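Long-range contact in GH127 beta-L-arabinofuranoside (Geobacillus stearothermophilus, PDB 4QJY), which probably hydrolyses terminal beta-L-arabinofuranosides, as a glycoside hydrolase of family GH127: residues A[377-382]-A[411-416]. Sequence-based numbering, arbitrary orientation.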
loop_
_atom_site.group_PDB
_atom_site.type_symbol
_atom_site.label_atom_id
_atom_site.label_comp_id
_atom_site.label_asym_id
_atom_site.label_seq_id
_atom_site.Cartn_x
_atom_site.Cartn_y
_atom_site.Cartn_z
ATOM N N LYS A 377 -27.643 -5.736 8.916
ATOM C CA LYS A 377 -27.892 -4.316 8.978
ATOM C C LYS A 377 -26.744 -3.488 8.498
ATOM O O LYS A 377 -26.918 -2.284 8.307
ATOM C CB LYS A 377 -28.128 -3.903 10.409
ATOM C CG LYS A 377 -29.330 -4.527 11.074
ATOM C CD LYS A 377 -29.363 -3.960 12.484
ATOM C CE LYS A 377 -30.012 -4.887 13.497
ATOM N NZ LYS A 377 -31.458 -4.568 13.606
ATOM N N LYS A 378 -25.548 -4.073 8.413
ATOM C CA LYS A 378 -24.390 -3.347 7.932
ATOM C C LYS A 378 -23.586 -4.182 6.967
ATOM O O LYS A 378 -23.673 -5.417 6.977
ATOM C CB LYS A 378 -23.500 -2.928 9.099
ATOM C CG LYS A 378 -24.122 -1.889 10.003
ATOM C CD LYS A 378 -23.241 -1.694 11.222
ATOM C CE LYS A 378 -23.966 -1.030 12.353
ATOM N NZ LYS A 378 -23.364 -1.458 13.654
ATOM N N PHE A 379 -22.725 -3.503 6.228
ATOM C CA PHE A 379 -22.029 -4.071 5.067
ATOM C C PHE A 379 -20.625 -3.541 4.860
ATOM O O PHE A 379 -20.287 -2.432 5.284
ATOM C CB PHE A 379 -22.799 -3.772 3.789
ATOM C CG PHE A 379 -24.194 -4.331 3.794
ATOM C CD1 PHE A 379 -25.221 -3.649 4.441
ATOM C CD2 PHE A 379 -24.472 -5.552 3.205
ATOM C CE1 PHE A 379 -26.511 -4.137 4.456
ATOM C CE2 PHE A 379 -25.760 -6.036 3.197
ATOM C CZ PHE A 379 -26.767 -5.352 3.860
ATOM N N PHE A 380 -19.811 -4.376 4.221
ATOM C CA PHE A 380 -18.504 -4.003 3.750
ATOM C C PHE A 380 -18.634 -3.874 2.249
ATOM O O PHE A 380 -19.299 -4.667 1.602
ATOM C CB PHE A 380 -17.492 -5.140 4.023
ATOM C CG PHE A 380 -16.856 -5.132 5.379
ATOM C CD1 PHE A 380 -16.459 -3.949 5.996
ATOM C CD2 PHE A 380 -16.581 -6.340 6.018
ATOM C CE1 PHE A 380 -15.857 -3.964 7.242
ATOM C CE2 PHE A 380 -15.950 -6.388 7.251
ATOM C CZ PHE A 380 -15.599 -5.185 7.877
ATOM N N TYR A 381 -17.899 -2.936 1.690
ATOM C CA TYR A 381 -17.623 -2.891 0.249
ATOM C C TYR A 381 -16.368 -3.740 -0.028
ATOM O O TYR A 381 -16.339 -4.554 -0.907
ATOM C CB TYR A 381 -17.402 -1.403 -0.067
ATOM C CG TYR A 381 -17.575 -0.965 -1.479
ATOM C CD1 TYR A 381 -16.626 -1.286 -2.432
ATOM C CD2 TYR A 381 -18.662 -0.163 -1.871
ATOM C CE1 TYR A 381 -16.743 -0.867 -3.755
ATOM C CE2 TYR A 381 -18.786 0.276 -3.204
ATOM C CZ TYR A 381 -17.802 -0.088 -4.141
ATOM O OH TYR A 381 -17.842 0.310 -5.469
ATOM N N VAL A 382 -15.344 -3.561 0.801
ATOM C CA VAL A 382 -14.029 -4.190 0.707
ATOM C C VAL A 382 -13.886 -5.289 1.733
ATOM O O VAL A 382 -14.344 -5.149 2.851
ATOM C CB VAL A 382 -12.982 -3.083 0.925
ATOM C CG1 VAL A 382 -11.630 -3.601 1.396
ATOM C CG2 VAL A 382 -12.814 -2.311 -0.375
ATOM N N ALA A 411 -22.964 1.928 -5.698
ATOM C CA ALA A 411 -22.479 1.075 -6.840
ATOM C C ALA A 411 -22.550 -0.422 -6.432
ATOM O O ALA A 411 -23.320 -1.210 -6.990
ATOM C CB ALA A 411 -21.076 1.460 -7.324
ATOM N N CYS A 412 -21.740 -0.766 -5.442
ATOM C CA CYS A 412 -21.866 -2.022 -4.771
ATOM C C CYS A 412 -22.588 -1.820 -3.444
ATOM O O CYS A 412 -22.344 -0.853 -2.705
ATOM C CB CYS A 412 -20.489 -2.664 -4.542
ATOM S SG CYS A 412 -20.560 -4.370 -3.913
ATOM N N CYS A 413 -23.590 -2.661 -3.254
ATOM C CA CYS A 413 -23.632 -3.566 -2.105
ATOM C C CYS A 413 -24.968 -4.234 -1.869
ATOM O O CYS A 413 -25.184 -5.326 -2.403
ATOM C CB CYS A 413 -23.001 -3.046 -0.795
ATOM S SG CYS A 413 -22.135 -4.437 -0.043
ATOM N N PRO A 414 -25.859 -3.597 -1.086
ATOM C CA PRO A 414 -26.802 -4.489 -0.414
ATOM C C PRO A 414 -27.809 -5.194 -1.336
ATOM O O PRO A 414 -27.942 -6.407 -1.224
ATOM C CB PRO A 414 -27.457 -3.592 0.659
ATOM C CG PRO A 414 -26.634 -2.334 0.682
ATOM C CD PRO A 414 -26.100 -2.195 -0.714
ATOM N N PRO A 415 -28.515 -4.461 -2.230
ATOM C CA PRO A 415 -29.331 -5.294 -3.125
ATOM C C PRO A 415 -28.509 -6.225 -4.022
ATOM O O PRO A 415 -29.036 -7.245 -4.480
ATOM C CB PRO A 415 -30.137 -4.267 -3.941
ATOM C CG PRO A 415 -30.326 -3.162 -2.972
ATOM C CD PRO A 415 -28.991 -3.054 -2.278
ATOM N N ASN A 416 -27.237 -5.909 -4.228
ATOM C CA ASN A 416 -26.405 -6.823 -4.950
ATOM C C ASN A 416 -26.243 -8.159 -4.179
ATOM O O ASN A 416 -26.436 -9.251 -4.734
ATOM C CB ASN A 416 -25.101 -6.168 -5.306
ATOM C CG ASN A 416 -24.822 -6.260 -6.785
ATOM O OD1 ASN A 416 -25.004 -5.275 -7.521
ATOM N ND2 ASN A 416 -24.431 -7.461 -7.246
#
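F379 reaches across to C413 and P414, and its side chain is the one to follow. C412, C413 and P414 are each modelled in two conformers, and their contacts are told for one of them. F379 CB starts against the sulfur, 3.9 Å from C413 SG. With chi1 at -60°, CG lies anti to the carbonyl carbon, which swings the ring out over P414. CD2 still brushes the C413 sulfur, an oblique sulfur-aromatic contact; farther out, CE1 and CE2 straddle P414 CB, and F379 CZ makes the closest approach to it at 3.7 Å. That proline carbon lies over one face of the ring, offset toward the rim, a CH-pi contact.

Two residues on, Y381 takes a CH-pi contact from C412 CB. Here CG is anti to the backbone N (chi1 -159°), and the ring is laid over C412 CB, which stands 3.9 Å from the Y381 ring centroid. C412 SG lies higher over the same face, close to the ring axis (4° off the normal), a sulfur-aromatic contact 4.9 Å from the Y381 centroid. At the tip, Y381 OH skims A411 CB at 3.9 Å, while its hydrogen bond goes to E317. Between the two rings, C413 SG comes near F380 O, a doubtful approach given the two conformers; that carbonyl accepts a hydrogen bond from T334 OG1.

C412 SG is disulfide-bonded to C335, at the start of helix 334-350, and C413 is the N-cap residue of helix 414-422. The contact joins the loop between helix 354-368 and strand 386-387 to the start of helix 414-422, deep in the helical catalytic domain, consistent with the (alpha/alpha)6 barrel of GH127, with helix 22-42 packing on both F379 and P414.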